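Local atomic coordinates of lipase (Photobacterium sp. M37, PDB entry 2ORY), a protein that catalyses the hydrolysis of triacylglycerols to release fatty acids, as a cold-adapted lipase of the alpha/beta hydrolase fold. Residues A[14-19]-A[326-332]; A[19-23]-A[332-336]; A[70-76]-A[86-92]; A[172-178]-A[204-209]. All coordinates share one frame; numbering follows the deposited sequence.

Contact 1: A[14-19]-A[326-332]; sequences YMSYYG and IPLTDIF
Y14, Y17 and Y18 pack against I331, F332 and their neighbours in a largely buried, mostly apolar contact that joins the C-terminal part of helix 5-15, and the type I turn M15-Y18 continuing from it, to helix 328-332. I331 suits the middle because its branches reach different partners: CG2 meets Y17 CB at 3.5 Å, while CG1 sits over one face of the Y18 ring, 4.2 Å from its centroid, as a CH-pi contact. At the rim of that ring Y18 OH bonds to D330 OD2 at 2.7 Å, meeting the oxygen nearly head-on. D330 CG stands opposite its backbone N (chi1 -177°), bringing the carboxylate to the tyrosine, its plane turned 75° from the ring. Elsewhere in the contact Y17 CD1 touches F332 CZ at 3.5 Å, the two rings inclined at 43°. L328 CD2 reaches the edge of the Y14 ring, 3.7 Å from Y14 CE2, and P327 occupies the N-cap position. Tyrosine suits Y14 and Y17 because the rings pack here while the hydroxyls reach beyond: Y14 OH bonds to V313 O and Y17 OH to H173 ND1. Through them the arrangement borders a probable nucleophile elbow, typical of alpha/beta hydrolases.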
# COMPACT_ATOMS: atom_id res chain seq x y z
N TYR A 14 -5.11 3.76 6.42
CA TYR A 14 -5.08 5.21 6.58
C TYR A 14 -4.50 5.70 7.89
O TYR A 14 -3.89 6.78 7.95
CB TYR A 14 -6.47 5.82 6.35
CG TYR A 14 -6.72 6.10 4.87
CD1 TYR A 14 -6.63 5.07 3.93
CD2 TYR A 14 -6.99 7.39 4.41
CE1 TYR A 14 -6.80 5.32 2.56
CE2 TYR A 14 -7.18 7.66 3.03
CZ TYR A 14 -7.08 6.61 2.12
OH TYR A 14 -7.24 6.82 0.76
N MET A 15 -4.65 4.90 8.94
CA MET A 15 -4.08 5.25 10.24
C MET A 15 -2.56 5.24 10.11
O MET A 15 -1.86 5.88 10.89
CB MET A 15 -4.52 4.23 11.30
CG MET A 15 -4.15 4.62 12.74
SD MET A 15 -4.77 3.42 13.96
CE MET A 15 -3.54 2.17 13.86
N SER A 16 -2.06 4.50 9.12
CA SER A 16 -0.63 4.39 8.85
C SER A 16 -0.03 5.74 8.49
O SER A 16 1.16 5.98 8.71
CB SER A 16 -0.39 3.46 7.66
OG SER A 16 -1.01 2.22 7.88
N TYR A 17 -0.85 6.61 7.93
CA TYR A 17 -0.41 7.92 7.50
C TYR A 17 -0.21 9.01 8.56
O TYR A 17 0.22 10.12 8.24
CB TYR A 17 -1.36 8.43 6.40
CG TYR A 17 -1.14 7.72 5.07
CD1 TYR A 17 -2.20 7.09 4.41
CD2 TYR A 17 0.13 7.67 4.48
CE1 TYR A 17 -2.00 6.42 3.20
CE2 TYR A 17 0.34 7.00 3.27
CZ TYR A 17 -0.73 6.39 2.64
OH TYR A 17 -0.52 5.74 1.44
N TYR A 18 -0.50 8.71 9.82
CA TYR A 18 -0.31 9.72 10.85
C TYR A 18 1.14 10.17 10.82
O TYR A 18 2.04 9.35 10.73
CB TYR A 18 -0.66 9.18 12.23
CG TYR A 18 -2.09 9.45 12.62
CD1 TYR A 18 -2.95 8.41 12.96
CD2 TYR A 18 -2.58 10.75 12.67
CE1 TYR A 18 -4.25 8.65 13.35
CE2 TYR A 18 -3.89 11.01 13.06
CZ TYR A 18 -4.72 9.95 13.40
OH TYR A 18 -6.01 10.18 13.81
N GLY A 19 1.35 11.48 10.89
CA GLY A 19 2.71 11.99 10.87
C GLY A 19 3.40 11.94 9.51
O GLY A 19 4.63 11.86 9.44
N ILE A 326 -13.16 7.96 8.77
CA ILE A 326 -11.71 8.19 8.70
C ILE A 326 -11.39 9.69 8.64
O ILE A 326 -11.63 10.35 7.63
CB ILE A 326 -11.15 7.48 7.46
CG1 ILE A 326 -11.35 5.97 7.63
CG2 ILE A 326 -9.69 7.86 7.25
CD1 ILE A 326 -10.87 5.13 6.45
N PRO A 327 -10.84 10.24 9.73
CA PRO A 327 -10.47 11.65 9.92
C PRO A 327 -9.32 12.13 9.06
O PRO A 327 -8.21 12.34 9.54
CB PRO A 327 -10.13 11.72 11.40
CG PRO A 327 -9.49 10.40 11.64
CD PRO A 327 -10.38 9.43 10.88
N LEU A 328 -9.61 12.33 7.78
CA LEU A 328 -8.60 12.75 6.82
C LEU A 328 -7.81 13.98 7.24
O LEU A 328 -6.58 13.95 7.29
CB LEU A 328 -9.26 12.98 5.47
CG LEU A 328 -9.85 11.73 4.81
CD1 LEU A 328 -10.62 12.14 3.57
CD2 LEU A 328 -8.74 10.72 4.46
N THR A 329 -8.52 15.07 7.54
CA THR A 329 -7.88 16.31 7.94
C THR A 329 -6.97 16.12 9.15
O THR A 329 -5.93 16.78 9.27
CB THR A 329 -8.94 17.40 8.23
OG1 THR A 329 -9.88 16.89 9.19
CG2 THR A 329 -9.69 17.77 6.97
N ASP A 330 -7.34 15.22 10.04
CA ASP A 330 -6.51 14.98 11.21
C ASP A 330 -5.27 14.18 10.85
O ASP A 330 -4.22 14.32 11.48
CB ASP A 330 -7.31 14.23 12.27
CG ASP A 330 -6.51 14.03 13.53
OD1 ASP A 330 -6.08 15.05 14.12
OD2 ASP A 330 -6.32 12.87 13.94
N ILE A 331 -5.39 13.31 9.85
CA ILE A 331 -4.26 12.50 9.45
C ILE A 331 -3.30 13.24 8.52
O ILE A 331 -2.09 13.26 8.75
CB ILE A 331 -4.72 11.23 8.72
CG1 ILE A 331 -5.70 10.46 9.59
CG2 ILE A 331 -3.52 10.36 8.39
CD1 ILE A 331 -6.38 9.31 8.86
N PHE A 332 -3.83 13.86 7.48
CA PHE A 332 -2.99 14.56 6.51
C PHE A 332 -2.77 16.02 6.80
O PHE A 332 -1.86 16.65 6.27
CB PHE A 332 -3.56 14.39 5.10
CG PHE A 332 -3.62 12.96 4.63
CD1 PHE A 332 -4.70 12.15 4.96
CD2 PHE A 332 -2.56 12.39 3.91
CE1 PHE A 332 -4.74 10.80 4.59
CE2 PHE A 332 -2.59 11.03 3.53
CZ PHE A 332 -3.67 10.25 3.87

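Contact 2: A[19-23]-A[332-336]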
# COMPACT_ATOMS: atom_id res chain seq x y z
N GLY A 19 1.35 11.48 10.89
CA GLY A 19 2.71 11.99 10.87
C GLY A 19 3.40 11.94 9.51
O GLY A 19 4.63 11.86 9.44
N ILE A 20 2.62 12.01 8.44
CA ILE A 20 3.20 11.96 7.10
C ILE A 20 3.97 13.24 6.77
O ILE A 20 4.90 13.23 5.97
CB ILE A 20 2.11 11.69 6.03
CG1 ILE A 20 2.36 10.34 5.37
CG2 ILE A 20 2.10 12.77 4.97
CD1 ILE A 20 3.71 10.20 4.77
N THR A 21 3.58 14.34 7.40
CA THR A 21 4.24 15.63 7.17
C THR A 21 4.92 16.16 8.43
O THR A 21 5.06 17.38 8.61
CB THR A 21 3.23 16.66 6.66
OG1 THR A 21 2.06 16.62 7.48
CG2 THR A 21 2.84 16.37 5.21
N HIS A 22 5.36 15.25 9.29
CA HIS A 22 6.02 15.62 10.53
C HIS A 22 7.54 15.62 10.41
O HIS A 22 8.19 14.58 10.54
CB HIS A 22 5.57 14.67 11.65
CG HIS A 22 4.17 14.90 12.11
ND1 HIS A 22 3.09 14.92 11.24
CD2 HIS A 22 3.66 15.16 13.33
CE1 HIS A 22 1.99 15.18 11.91
NE2 HIS A 22 2.30 15.32 13.18
N THR A 23 8.11 16.79 10.15
CA THR A 23 9.55 16.93 10.01
C THR A 23 10.14 17.36 11.35
O THR A 23 9.51 18.11 12.09
CB THR A 23 9.89 17.98 8.95
OG1 THR A 23 9.20 19.20 9.26
CG2 THR A 23 9.45 17.51 7.57
N PHE A 332 -3.83 13.86 7.48
CA PHE A 332 -2.99 14.56 6.51
C PHE A 332 -2.77 16.02 6.80
O PHE A 332 -1.86 16.65 6.27
CB PHE A 332 -3.56 14.39 5.10
CG PHE A 332 -3.62 12.96 4.63
CD1 PHE A 332 -4.70 12.15 4.96
CD2 PHE A 332 -2.56 12.39 3.91
CE1 PHE A 332 -4.74 10.80 4.59
CE2 PHE A 332 -2.59 11.03 3.53
CZ PHE A 332 -3.67 10.25 3.87
N GLU A 333 -3.58 16.58 7.68
CA GLU A 333 -3.43 18.00 7.99
C GLU A 333 -3.41 18.80 6.70
O GLU A 333 -4.29 18.67 5.86
CB GLU A 333 -2.13 18.24 8.77
CG GLU A 333 -2.05 17.47 10.08
CD GLU A 333 -0.72 17.66 10.78
OE1 GLU A 333 0.31 17.13 10.30
OE2 GLU A 333 -0.69 18.37 11.81
N ASP A 334 -2.37 19.62 6.57
CA ASP A 334 -2.26 20.48 5.42
C ASP A 334 -1.84 19.76 4.18
O ASP A 334 -1.72 20.39 3.13
CB ASP A 334 -1.35 21.66 5.69
CG ASP A 334 -1.96 22.67 6.69
OD1 ASP A 334 -2.45 22.22 7.78
OD2 ASP A 334 -1.94 23.89 6.40
N ALA A 335 -1.65 18.45 4.28
CA ALA A 335 -1.27 17.70 3.10
C ALA A 335 -2.47 17.69 2.17
O ALA A 335 -2.32 17.57 0.96
CB ALA A 335 -0.84 16.26 3.46
N ILE A 336 -3.65 17.80 2.77
CA ILE A 336 -4.91 17.80 2.03
C ILE A 336 -5.26 19.24 1.69
O ILE A 336 -6.41 19.55 1.39
CB ILE A 336 -6.05 17.21 2.88
CG1 ILE A 336 -5.66 15.83 3.39
CG2 ILE A 336 -7.31 17.06 2.04
CD1 ILE A 336 -6.69 15.22 4.32
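E333 OE1 is the polar atom on which two side chains of the 19-23 loop converge: H22 CE1 lies 3.0 Å from it and T21 OG1 3.4 Å. CE1 is the carbon between the two imidazole nitrogens and the most polarised carbon of the ring, so its approach to a carboxylate oxygen is probably mildly attractive. The ring and carboxylate planes are only 26° apart, although the oxygen meets the ring obliquely. The nearby negative charge could somewhat favour protonation of H22. E333 arrives with its chain extended beyond CG (chi2 176°), which carries the carboxylate across to the loop.

Two irregular pieces of backbone meet here, at the surface of the alpha/beta hydrolase fold: the type I turn G19-H22, closed by a weak bond of 3.5 Å from H22 N to G19 O, and the chain leaving helix 328-332. E333, the first residue past the helix, has a positive phi, and F332 O accepts A335 N at 2.7 Å to start a short 3-10 turn. G19 also has a positive phi, a conformation glycine adopts easily. The small apolar part of the contact pairs T21 CG2 with A335 CB at 4.1 Å. Threonine suits its position by offering this methyl to A335; A335 is small enough to sit close to the turn, and its side chain also touches N93.

Contact 3: A[70-76]-A[86-92]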
# COMPACT_ATOMS: atom_id res chain seq x y z
N ASP A 70 10.45 7.24 2.01
CA ASP A 70 9.97 7.06 3.37
C ASP A 70 9.12 5.80 3.43
O ASP A 70 8.51 5.41 2.44
CB ASP A 70 9.13 8.25 3.82
CG ASP A 70 9.97 9.43 4.29
OD1 ASP A 70 11.14 9.23 4.66
OD2 ASP A 70 9.44 10.56 4.32
N ALA A 71 9.09 5.15 4.59
CA ALA A 71 8.27 3.95 4.73
C ALA A 71 7.99 3.69 6.19
O ALA A 71 8.73 4.15 7.07
CB ALA A 71 8.97 2.77 4.13
N MET A 72 6.91 2.95 6.45
CA MET A 72 6.52 2.62 7.82
C MET A 72 5.69 1.34 7.85
O MET A 72 4.88 1.10 6.96
CB MET A 72 5.70 3.75 8.45
CG MET A 72 5.43 3.56 9.95
SD MET A 72 4.01 2.46 10.38
CE MET A 72 2.74 3.64 10.59
N MET A 73 5.92 0.51 8.86
CA MET A 73 5.16 -0.72 9.01
C MET A 73 4.93 -1.00 10.49
O MET A 73 5.80 -0.72 11.33
CB MET A 73 5.91 -1.90 8.35
CG MET A 73 5.22 -3.27 8.52
SD MET A 73 5.96 -4.48 7.46
CE MET A 73 7.63 -4.59 8.20
N TYR A 74 3.74 -1.51 10.80
CA TYR A 74 3.39 -1.89 12.16
C TYR A 74 2.45 -3.09 12.09
O TYR A 74 1.93 -3.44 11.01
CB TYR A 74 2.75 -0.72 12.94
CG TYR A 74 1.40 -0.24 12.45
CD1 TYR A 74 0.23 -0.58 13.11
CD2 TYR A 74 1.29 0.52 11.28
CE1 TYR A 74 -1.02 -0.19 12.63
CE2 TYR A 74 0.04 0.91 10.78
CZ TYR A 74 -1.11 0.55 11.46
OH TYR A 74 -2.34 0.87 10.95
N VAL A 75 2.26 -3.74 13.24
CA VAL A 75 1.37 -4.89 13.35
C VAL A 75 0.36 -4.68 14.49
O VAL A 75 0.76 -4.37 15.61
CB VAL A 75 2.17 -6.18 13.63
CG1 VAL A 75 1.25 -7.38 13.60
CG2 VAL A 75 3.30 -6.34 12.61
N ILE A 76 -0.93 -4.83 14.19
CA ILE A 76 -1.99 -4.68 15.20
C ILE A 76 -2.51 -6.09 15.49
O ILE A 76 -2.71 -6.87 14.57
CB ILE A 76 -3.22 -3.87 14.70
CG1 ILE A 76 -2.77 -2.60 13.97
CG2 ILE A 76 -4.12 -3.51 15.86
CD1 ILE A 76 -2.46 -2.87 12.50
N VAL A 86 -2.92 -7.89 12.02
CA VAL A 86 -2.96 -7.03 10.84
C VAL A 86 -1.57 -6.41 10.66
O VAL A 86 -1.04 -5.82 11.59
CB VAL A 86 -3.97 -5.84 11.00
CG1 VAL A 86 -3.85 -4.91 9.80
CG2 VAL A 86 -5.38 -6.35 11.09
N ILE A 87 -0.96 -6.58 9.49
CA ILE A 87 0.33 -5.93 9.22
C ILE A 87 -0.02 -4.77 8.25
O ILE A 87 -0.49 -5.02 7.14
CB ILE A 87 1.30 -6.87 8.52
CG1 ILE A 87 1.67 -8.05 9.42
CG2 ILE A 87 2.53 -6.09 8.08
CD1 ILE A 87 2.60 -9.05 8.72
N ALA A 88 0.17 -3.53 8.67
CA ALA A 88 -0.15 -2.38 7.82
C ALA A 88 1.14 -1.71 7.34
O ALA A 88 2.10 -1.56 8.10
CB ALA A 88 -1.04 -1.39 8.58
N ILE A 89 1.15 -1.30 6.07
CA ILE A 89 2.33 -0.71 5.46
C ILE A 89 2.04 0.63 4.81
O ILE A 89 1.01 0.82 4.17
CB ILE A 89 2.93 -1.70 4.43
CG1 ILE A 89 3.49 -2.93 5.19
CG2 ILE A 89 4.00 -1.01 3.55
CD1 ILE A 89 3.82 -4.13 4.33
N ARG A 90 2.97 1.56 4.98
CA ARG A 90 2.86 2.91 4.44
C ARG A 90 4.15 3.22 3.68
O ARG A 90 5.21 2.71 4.04
CB ARG A 90 2.72 3.91 5.60
CG ARG A 90 2.63 5.37 5.21
CD ARG A 90 2.86 6.30 6.40
NE ARG A 90 4.28 6.54 6.61
CZ ARG A 90 4.77 7.30 7.58
NH1 ARG A 90 3.96 7.90 8.44
NH2 ARG A 90 6.08 7.45 7.70
N GLY A 91 4.03 4.05 2.64
CA GLY A 91 5.17 4.49 1.86
C GLY A 91 5.26 6.00 2.10
O GLY A 91 4.97 6.45 3.19
N THR A 92 5.64 6.77 1.08
CA THR A 92 5.77 8.23 1.18
C THR A 92 4.41 8.93 1.11
O THR A 92 3.41 8.31 0.75
CB THR A 92 6.60 8.75 0.03
OG1 THR A 92 7.69 7.86 -0.17
CG2 THR A 92 7.15 10.10 0.31
O HOH W 1 8.38 5.51 -0.18
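Backbone hydrogen bonds hold M72, Y74 and I76 to R90, A88 and V86, two for each pair. The bond from I76 N to V86 O is among the shortest at 2.8 Å. The longest, from Y74 N to A88 O, measures 3.2 Å. CA-H...O contacts fill the intervals, the closest from V75 CA to V86 O at 3.1 Å. The two strands form an antiparallel beta hairpin in the mixed central sheet of the alpha/beta hydrolase fold, with 52-63 beyond one and 166-173 beyond the other.

Apolar side chains pair across the strands on both faces. On one, M73 SD rests on I89 CG1 at 3.7 Å, and V75 lies alongside I87. On the other, A88 CB comes 3.4 Å from Y74 CE2; alanine's small size suits this tight spot. The tyrosine ring is brought beside A88 by a chi1 of 66°, and its hydroxyl bonds to F12 O.

Among the polar side chains, R90 lays one face of its guanidinium against M72 CB, 3.6 Å from R90 NE; NE is buried without a partner in the model, whereas NH1 makes a weak bond to S16 O. At the other polar position T92 OG1 bonds to F68 O.

Contact 4: A[172-178]-A[204-209]; sequences GHSKGGA and IPFAGP
G177 and P205 form the tight side of this contact, where the start of helix 175-189 presses on the end of strand 199-206. G177 O lies 3.1 Å from P205 CB, and G177 CA points a C-H at F206 O, 3.6 Å away. Glycine suits both G177 and G208: with no side chain in between, the helix backbone and the loop after the strand come directly together, and G208 CA is 3.5 Å from S174 O. The strands themselves are joined by a straight bond from F206 N to G172 O (2.9 Å, 171° at the hydrogen), whereas S174 N to F206 O is longer and weak.

Other contacts are ordinary buried apolar packing, less tight than that of the glycine backbones. A178 CB and P209 CD are 3.9 Å apart, and A207 CB lies 3.8 Å from H173 NE2, meeting the imidazole obliquely. The link to the solvent side is K175, which is partly exposed and makes no contact with 204-209; its NZ bonds to F68 O.

This is a beta-alpha-beta unit whose turn fits the GxSxG nucleophile elbow of lipases: S174 has a positive phi of 65°, its CB points away from 204-209, and its OG is hydrogen-bonded to H312 NE2. H173 NE2 bonds to H312 O. S174, H312 and D236 are arranged consistently with a Ser-His-Asp triad, so the chemistry implies that S174 is probably the nucleophile.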
# COMPACT_ATOMS: atom_id res chain seq x y z
N GLY A 172 -2.37 -2.09 3.02
CA GLY A 172 -1.62 -0.87 2.80
C GLY A 172 -2.22 -0.12 1.63
O GLY A 172 -2.89 -0.72 0.78
N HIS A 173 -1.97 1.19 1.59
CA HIS A 173 -2.48 2.09 0.55
C HIS A 173 -1.34 2.75 -0.24
O HIS A 173 -0.27 3.00 0.31
CB HIS A 173 -3.35 3.17 1.21
CG HIS A 173 -3.80 4.27 0.30
ND1 HIS A 173 -3.07 5.43 0.10
CD2 HIS A 173 -4.91 4.39 -0.48
CE1 HIS A 173 -3.71 6.21 -0.75
NE2 HIS A 173 -4.83 5.60 -1.12
N SER A 174 -1.57 3.03 -1.52
CA SER A 174 -0.57 3.69 -2.37
C SER A 174 0.65 2.77 -2.53
O SER A 174 0.50 1.60 -2.89
CB SER A 174 -0.17 5.03 -1.73
OG SER A 174 0.58 5.85 -2.61
N LYS A 175 1.86 3.28 -2.32
CA LYS A 175 3.02 2.41 -2.40
C LYS A 175 2.78 1.22 -1.44
O LYS A 175 3.23 0.09 -1.69
CB LYS A 175 4.28 3.16 -1.96
CG LYS A 175 4.99 3.91 -3.06
CD LYS A 175 6.30 4.49 -2.54
CE LYS A 175 7.18 5.00 -3.67
NZ LYS A 175 8.44 5.61 -3.19
N GLY A 176 2.06 1.49 -0.36
CA GLY A 176 1.74 0.47 0.63
C GLY A 176 0.86 -0.63 0.07
O GLY A 176 0.81 -1.74 0.61
N GLY A 177 0.16 -0.32 -1.01
CA GLY A 177 -0.70 -1.32 -1.63
C GLY A 177 0.17 -2.32 -2.38
O GLY A 177 -0.04 -3.53 -2.34
N ALA A 178 1.18 -1.79 -3.08
CA ALA A 178 2.09 -2.63 -3.83
C ALA A 178 3.00 -3.43 -2.90
O ALA A 178 3.27 -4.61 -3.15
CB ALA A 178 2.91 -1.76 -4.74
N ILE A 204 -5.26 -7.18 1.57
CA ILE A 204 -6.20 -6.25 0.96
C ILE A 204 -5.43 -4.97 0.67
O ILE A 204 -5.37 -4.06 1.49
CB ILE A 204 -7.41 -5.96 1.90
CG1 ILE A 204 -8.20 -7.25 2.12
CG2 ILE A 204 -8.38 -4.96 1.24
CD1 ILE A 204 -9.44 -7.08 3.00
N PRO A 205 -4.80 -4.89 -0.50
CA PRO A 205 -4.02 -3.72 -0.91
C PRO A 205 -4.86 -2.71 -1.68
O PRO A 205 -5.54 -3.07 -2.63
CB PRO A 205 -2.94 -4.32 -1.78
CG PRO A 205 -3.70 -5.42 -2.49
CD PRO A 205 -4.59 -6.02 -1.43
N PHE A 206 -4.78 -1.44 -1.27
CA PHE A 206 -5.52 -0.36 -1.92
C PHE A 206 -4.64 0.51 -2.81
O PHE A 206 -3.47 0.72 -2.52
CB PHE A 206 -6.16 0.58 -0.88
CG PHE A 206 -7.14 -0.08 0.05
CD1 PHE A 206 -6.70 -0.79 1.17
CD2 PHE A 206 -8.51 -0.01 -0.20
CE1 PHE A 206 -7.61 -1.43 2.02
CE2 PHE A 206 -9.42 -0.65 0.65
CZ PHE A 206 -8.97 -1.36 1.76
N ALA A 207 -5.22 0.99 -3.90
CA ALA A 207 -4.58 1.96 -4.78
C ALA A 207 -3.11 1.74 -5.12
O ALA A 207 -2.34 2.70 -5.25
CB ALA A 207 -4.74 3.33 -4.14
N GLY A 208 -2.72 0.49 -5.30
CA GLY A 208 -1.32 0.23 -5.58
C GLY A 208 -0.94 0.09 -7.03
O GLY A 208 -1.73 -0.38 -7.86
N PRO A 209 0.28 0.54 -7.38
CA PRO A 209 0.74 0.42 -8.76
C PRO A 209 1.26 -1.02 -8.90
O PRO A 209 1.30 -1.75 -7.91
CB PRO A 209 1.86 1.44 -8.84
CG PRO A 209 2.48 1.37 -7.45
CD PRO A 209 1.24 1.29 -6.55

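From the N terminus, the chain first enters contact 1 and then contact 2; both close long loops, when it returns near the C terminus, at 326-332 and 332-336. Their segments alternate and they share G19 and F332, so the two loops cross. Contacts 3 and 4 are nested inside these loops and follow in series: contact 3 closes the hairpin of strands 66-78 and 84-90, and contact 4 closes the beta-alpha-beta unit of strands 166-173 and 199-206. Both belong to one sheet, in which 84-90 neighbours 166-173. Contact 1 touches contact 3 around R90 and contact 4 through Y17, linking the turn at the end of the N-terminal helix, and through it helix 328-332, to the sheet.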